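Local coordinates for protein Polyphosphate:AMP phosphotransferase (Pseudomonas aeruginosa PAO1, PDB 3CZP) that transfers phosphate from inorganic polyphosphate to AMP to make ADP, and to GMP less efficiently, using magnesium as cofactor and working as a homodimer, at residues A54-W66 / R219-E231. Residues are numbered along the deposited sequence; the frame is centred on the assembly and turned at random.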
loop_
_atom_site.group_PDB
_atom_site.type_symbol
_atom_site.label_atom_id
_atom_site.label_comp_id
_atom_site.label_asym_id
_atom_site.label_seq_id
_atom_site.Cartn_x
_atom_site.Cartn_y
_atom_site.Cartn_z
ATOM N N ALA A 54 -8.264 -19.271 -26.797
ATOM C CA ALA A 54 -7.443 -20.435 -26.516
ATOM C C ALA A 54 -7.590 -20.929 -25.088
ATOM O O ALA A 54 -6.845 -21.824 -24.662
ATOM C CB ALA A 54 -5.972 -20.137 -26.849
ATOM N N GLY A 55 -8.543 -20.366 -24.336
ATOM C CA GLY A 55 -8.889 -20.887 -23.037
ATOM C C GLY A 55 -8.136 -20.321 -21.856
ATOM O O GLY A 55 -8.028 -20.987 -20.801
ATOM N N LYS A 56 -7.603 -19.107 -22.027
ATOM C CA LYS A 56 -6.866 -18.405 -20.967
ATOM C C LYS A 56 -7.703 -18.214 -19.690
ATOM O O LYS A 56 -7.307 -18.637 -18.606
ATOM C CB LYS A 56 -6.350 -17.035 -21.483
ATOM C CG LYS A 56 -5.375 -17.144 -22.654
ATOM C CD LYS A 56 -4.724 -15.750 -23.124
ATOM C CE LYS A 56 -5.621 -14.929 -24.045
ATOM N NZ LYS A 56 -4.970 -13.587 -24.409
ATOM N N GLY A 57 -8.827 -17.539 -19.836
ATOM C CA GLY A 57 -9.684 -17.206 -18.732
ATOM C C GLY A 57 -10.388 -18.408 -18.194
ATOM O O GLY A 57 -10.437 -18.605 -16.998
ATOM N N GLU A 58 -10.907 -19.238 -19.079
ATOM C CA GLU A 58 -11.472 -20.535 -18.666
ATOM C C GLU A 58 -10.508 -21.357 -17.795
ATOM O O GLU A 58 -10.890 -21.956 -16.768
ATOM C CB GLU A 58 -11.813 -21.353 -19.897
ATOM C CG GLU A 58 -12.994 -20.776 -20.679
ATOM C CD GLU A 58 -12.575 -19.816 -21.844
ATOM O OE1 GLU A 58 -11.446 -19.209 -21.849
ATOM O OE2 GLU A 58 -13.429 -19.673 -22.763
ATOM N N THR A 59 -9.261 -21.408 -18.220
ATOM C CA THR A 59 -8.279 -22.209 -17.475
ATOM C C THR A 59 -7.968 -21.631 -16.107
ATOM O O THR A 59 -7.894 -22.390 -15.094
ATOM C CB THR A 59 -6.967 -22.438 -18.290
ATOM O OG1 THR A 59 -7.294 -23.162 -19.484
ATOM C CG2 THR A 59 -5.993 -23.301 -17.440
ATOM N N VAL A 60 -7.750 -20.316 -16.039
ATOM C CA VAL A 60 -7.492 -19.695 -14.746
ATOM C C VAL A 60 -8.683 -19.838 -13.804
ATOM O O VAL A 60 -8.540 -19.980 -12.588
ATOM C CB VAL A 60 -7.068 -18.259 -14.887
ATOM C CG1 VAL A 60 -6.954 -17.594 -13.446
ATOM C CG2 VAL A 60 -5.797 -18.162 -15.654
ATOM N N LYS A 61 -9.872 -19.820 -14.342
ATOM C CA LYS A 61 -11.045 -20.046 -13.508
ATOM C C LYS A 61 -11.039 -21.450 -12.880
ATOM O O LYS A 61 -11.390 -21.635 -11.672
ATOM C CB LYS A 61 -12.344 -19.849 -14.296
ATOM C CG LYS A 61 -13.523 -20.224 -13.416
ATOM C CD LYS A 61 -14.841 -19.849 -13.974
ATOM C CE LYS A 61 -15.950 -20.293 -12.887
ATOM N NZ LYS A 61 -17.196 -19.840 -13.483
ATOM N N LEU A 62 -10.677 -22.426 -13.716
ATOM C CA LEU A 62 -10.674 -23.812 -13.310
ATOM C C LEU A 62 -9.609 -24.012 -12.242
ATOM O O LEU A 62 -9.896 -24.657 -11.271
ATOM C CB LEU A 62 -10.478 -24.744 -14.502
ATOM C CG LEU A 62 -10.894 -26.206 -14.380
ATOM C CD1 LEU A 62 -12.247 -26.427 -13.770
ATOM C CD2 LEU A 62 -10.805 -26.775 -15.723
ATOM N N LEU A 63 -8.440 -23.400 -12.384
ATOM C CA LEU A 63 -7.395 -23.436 -11.338
ATOM C C LEU A 63 -7.866 -22.938 -9.975
ATOM O O LEU A 63 -7.401 -23.425 -8.964
ATOM C CB LEU A 63 -6.168 -22.595 -11.745
ATOM C CG LEU A 63 -5.326 -23.102 -12.932
ATOM C CD1 LEU A 63 -4.221 -22.097 -13.199
ATOM C CD2 LEU A 63 -4.829 -24.578 -12.823
ATOM N N ASN A 64 -8.781 -21.978 -9.985
ATOM C CA ASN A 64 -9.387 -21.408 -8.763
ATOM C C ASN A 64 -10.529 -22.214 -8.219
ATOM O O ASN A 64 -11.095 -21.867 -7.181
ATOM C CB ASN A 64 -9.805 -19.988 -9.062
ATOM C CG ASN A 64 -8.635 -19.020 -8.993
ATOM O OD1 ASN A 64 -8.330 -18.538 -7.903
ATOM N ND2 ASN A 64 -7.948 -18.739 -10.164
ATOM N N GLU A 65 -10.869 -23.300 -8.921
ATOM C CA GLU A 65 -11.791 -24.316 -8.420
ATOM C C GLU A 65 -11.015 -25.476 -7.887
ATOM O O GLU A 65 -11.314 -25.975 -6.826
ATOM C CB GLU A 65 -12.737 -24.791 -9.519
ATOM C CG GLU A 65 -13.762 -25.785 -8.965
ATOM C CD GLU A 65 -14.794 -26.173 -10.015
ATOM O OE1 GLU A 65 -14.885 -25.408 -10.998
ATOM O OE2 GLU A 65 -15.478 -27.226 -9.807
ATOM N N TRP A 66 -9.949 -25.833 -8.583
ATOM C CA TRP A 66 -9.039 -26.895 -8.153
ATOM C C TRP A 66 -8.255 -26.520 -6.921
ATOM O O TRP A 66 -8.073 -27.347 -6.026
ATOM C CB TRP A 66 -8.048 -27.226 -9.272
ATOM C CG TRP A 66 -8.701 -27.935 -10.461
ATOM C CD1 TRP A 66 -9.968 -28.376 -10.547
ATOM C CD2 TRP A 66 -8.078 -28.242 -11.709
ATOM N NE1 TRP A 66 -10.192 -28.973 -11.763
ATOM C CE2 TRP A 66 -9.046 -28.889 -12.513
ATOM C CE3 TRP A 66 -6.796 -28.033 -12.232
ATOM C CZ2 TRP A 66 -8.765 -29.357 -13.809
ATOM C CZ3 TRP A 66 -6.519 -28.489 -13.519
ATOM C CH2 TRP A 66 -7.507 -29.137 -14.302
ATOM N N ARG A 219 -9.900 -30.190 -21.971
ATOM C CA ARG A 219 -9.310 -31.194 -21.077
ATOM C C ARG A 219 -7.790 -31.219 -21.128
ATOM O O ARG A 219 -7.122 -31.133 -20.116
ATOM C CB ARG A 219 -9.858 -32.581 -21.398
ATOM C CG ARG A 219 -11.312 -32.681 -21.073
ATOM C CD ARG A 219 -11.841 -34.010 -21.240
ATOM N NE ARG A 219 -13.282 -33.879 -21.215
ATOM C CZ ARG A 219 -14.088 -33.935 -22.277
ATOM N NH1 ARG A 219 -15.399 -33.793 -22.082
ATOM N NH2 ARG A 219 -13.623 -34.152 -23.505
ATOM N N TYR A 220 -7.224 -31.320 -22.311
ATOM C CA TYR A 220 -5.771 -31.278 -22.429
ATOM C C TYR A 220 -5.134 -29.975 -21.867
ATOM O O TYR A 220 -4.103 -30.029 -21.214
ATOM C CB TYR A 220 -5.371 -31.396 -23.886
ATOM C CG TYR A 220 -3.915 -31.148 -24.122
ATOM C CD1 TYR A 220 -2.983 -32.150 -23.917
ATOM C CD2 TYR A 220 -3.468 -29.907 -24.521
ATOM C CE1 TYR A 220 -1.651 -31.929 -24.113
ATOM C CE2 TYR A 220 -2.123 -29.667 -24.713
ATOM C CZ TYR A 220 -1.216 -30.705 -24.550
ATOM O OH TYR A 220 0.128 -30.452 -24.721
ATOM N N ARG A 221 -5.713 -28.832 -22.200
ATOM C CA ARG A 221 -5.118 -27.559 -21.841
ATOM C C ARG A 221 -5.106 -27.338 -20.320
ATOM O O ARG A 221 -4.092 -26.903 -19.767
ATOM C CB ARG A 221 -5.794 -26.394 -22.601
ATOM C CG ARG A 221 -7.127 -25.934 -22.037
ATOM C CD ARG A 221 -7.791 -24.929 -22.982
ATOM N NE ARG A 221 -9.107 -24.548 -22.511
ATOM C CZ ARG A 221 -10.093 -24.050 -23.266
ATOM N NH1 ARG A 221 -9.945 -23.867 -24.568
ATOM N NH2 ARG A 221 -11.244 -23.688 -22.693
ATOM N N ALA A 222 -6.216 -27.663 -19.634
ATOM C CA ALA A 222 -6.289 -27.469 -18.187
ATOM C C ALA A 222 -5.416 -28.413 -17.431
ATOM O O ALA A 222 -4.724 -28.001 -16.515
ATOM C CB ALA A 222 -7.709 -27.602 -17.662
ATOM N N LEU A 223 -5.512 -29.696 -17.766
ATOM C CA LEU A 223 -4.678 -30.697 -17.149
ATOM C C LEU A 223 -3.192 -30.450 -17.355
ATOM O O LEU A 223 -2.406 -30.706 -16.460
ATOM C CB LEU A 223 -5.053 -32.097 -17.656
ATOM C CG LEU A 223 -4.695 -33.283 -16.746
ATOM C CD1 LEU A 223 -5.243 -33.144 -15.365
ATOM C CD2 LEU A 223 -5.170 -34.611 -17.357
ATOM N N THR A 224 -2.819 -30.046 -18.575
ATOM C CA THR A 224 -1.410 -29.784 -18.907
ATOM C C THR A 224 -0.778 -28.652 -18.058
ATOM O O THR A 224 0.278 -28.831 -17.390
ATOM C CB THR A 224 -1.206 -29.600 -20.411
ATOM O OG1 THR A 224 -1.572 -30.812 -21.056
ATOM C CG2 THR A 224 0.269 -29.246 -20.762
ATOM N N VAL A 225 -1.481 -27.538 -18.002
ATOM C CA VAL A 225 -1.115 -26.378 -17.149
ATOM C C VAL A 225 -1.048 -26.767 -15.660
ATOM O O VAL A 225 -0.077 -26.431 -14.952
ATOM C CB VAL A 225 -2.125 -25.207 -17.322
ATOM C CG1 VAL A 225 -1.940 -24.089 -16.196
ATOM C CG2 VAL A 225 -2.046 -24.581 -18.710
ATOM N N GLY A 226 -2.071 -27.485 -15.176
ATOM C CA GLY A 226 -2.105 -27.919 -13.769
ATOM C C GLY A 226 -0.967 -28.846 -13.400
ATOM O O GLY A 226 -0.396 -28.738 -12.311
ATOM N N ARG A 227 -0.645 -29.770 -14.303
ATOM C CA ARG A 227 0.505 -30.683 -14.133
ATOM C C ARG A 227 1.816 -29.914 -14.092
ATOM O O ARG A 227 2.697 -30.216 -13.296
ATOM C CB ARG A 227 0.566 -31.683 -15.289
ATOM C CG ARG A 227 -0.510 -32.763 -15.201
ATOM C CD ARG A 227 -0.515 -33.608 -16.456
ATOM N NE ARG A 227 -1.158 -34.866 -16.169
ATOM C CZ ARG A 227 -1.639 -35.675 -17.092
ATOM N NH1 ARG A 227 -1.549 -35.361 -18.364
ATOM N NH2 ARG A 227 -2.206 -36.800 -16.710
ATOM N N ILE A 228 1.954 -28.946 -14.999
ATOM C CA ILE A 228 3.180 -28.118 -15.040
ATOM C C ILE A 228 3.336 -27.331 -13.714
ATOM O O ILE A 228 4.433 -27.274 -13.125
ATOM C CB ILE A 228 3.207 -27.191 -16.279
ATOM C CG1 ILE A 228 3.408 -28.021 -17.581
ATOM C CG2 ILE A 228 4.322 -26.107 -16.182
ATOM C CD1 ILE A 228 2.962 -27.240 -18.877
ATOM N N LEU A 229 2.249 -26.706 -13.262
ATOM C CA LEU A 229 2.242 -26.002 -11.994
ATOM C C LEU A 229 2.632 -26.924 -10.799
ATOM O O LEU A 229 3.457 -26.544 -9.968
ATOM C CB LEU A 229 0.870 -25.419 -11.727
ATOM C CG LEU A 229 0.433 -24.169 -12.475
ATOM C CD1 LEU A 229 -0.968 -23.853 -11.927
ATOM C CD2 LEU A 229 1.425 -22.953 -12.305
ATOM N N LEU A 230 2.006 -28.110 -10.709
ATOM C CA LEU A 230 2.311 -29.032 -9.623
ATOM C C LEU A 230 3.756 -29.414 -9.615
ATOM O O LEU A 230 4.413 -29.390 -8.581
ATOM C CB LEU A 230 1.421 -30.315 -9.672
ATOM C CG LEU A 230 1.665 -31.269 -8.525
ATOM C CD1 LEU A 230 1.124 -30.684 -7.183
ATOM C CD2 LEU A 230 1.066 -32.663 -8.882
ATOM N N GLU A 231 4.271 -29.785 -10.777
ATOM C CA GLU A 231 5.659 -30.217 -10.891
ATOM C C GLU A 231 6.608 -29.143 -10.445
ATOM O O GLU A 231 7.543 -29.397 -9.655
ATOM C CB GLU A 231 5.970 -30.596 -12.340
ATOM C CG GLU A 231 7.292 -31.286 -12.520
ATOM C CD GLU A 231 7.493 -31.808 -13.954
ATOM O OE1 GLU A 231 6.480 -31.983 -14.713
ATOM O OE2 GLU A 231 8.670 -32.065 -14.314
HETATM O O HOH W 1 -12.913 -22.198 -24.847
HETATM O O HOH W 2 -9.976 -25.382 -19.669
#
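The R221 guanidinium lies flat over G55, whose CA sits above the centre of one face, 3.4 Å from CZ. Two waters lie in plane at its edge. One takes a hydrogen bond from NH2 and gives a weak one to E58 OE2; the other takes one from NE and gives a weak one to T59 OG1. R221 NH1 donates a hydrogen bond to G215 O. E58 OE1 stays 4.6 Å from R221 NH2, well out of the guanidinium plane: no direct salt bridge forms, but the charges probably attract. The W66 ring meets the other helix by its edge: CZ3 is 3.5 Å from A222 O and CH2 is 3.7 Å from A222 CB. L62 CG lies over one indole face, and L62 CD2 touches A222 CB. R221 CG stands between its backbone N and carbonyl carbon (chi1 79°), and the extended chain reaches the N-cap residue G55. T59 OG1 donates to G55 O (2.6 Å). L63 and L229 meet tip to tip. The helices cross at -56°, their CA atoms nearest at T59 and A222. The pair packs beside the parallel sheet of the first PPK2 domain, probably inactive: T59 touches F154 on strand 148-155, V225 touches V213 on strand 210-214, and helix 15-39 packs on W66.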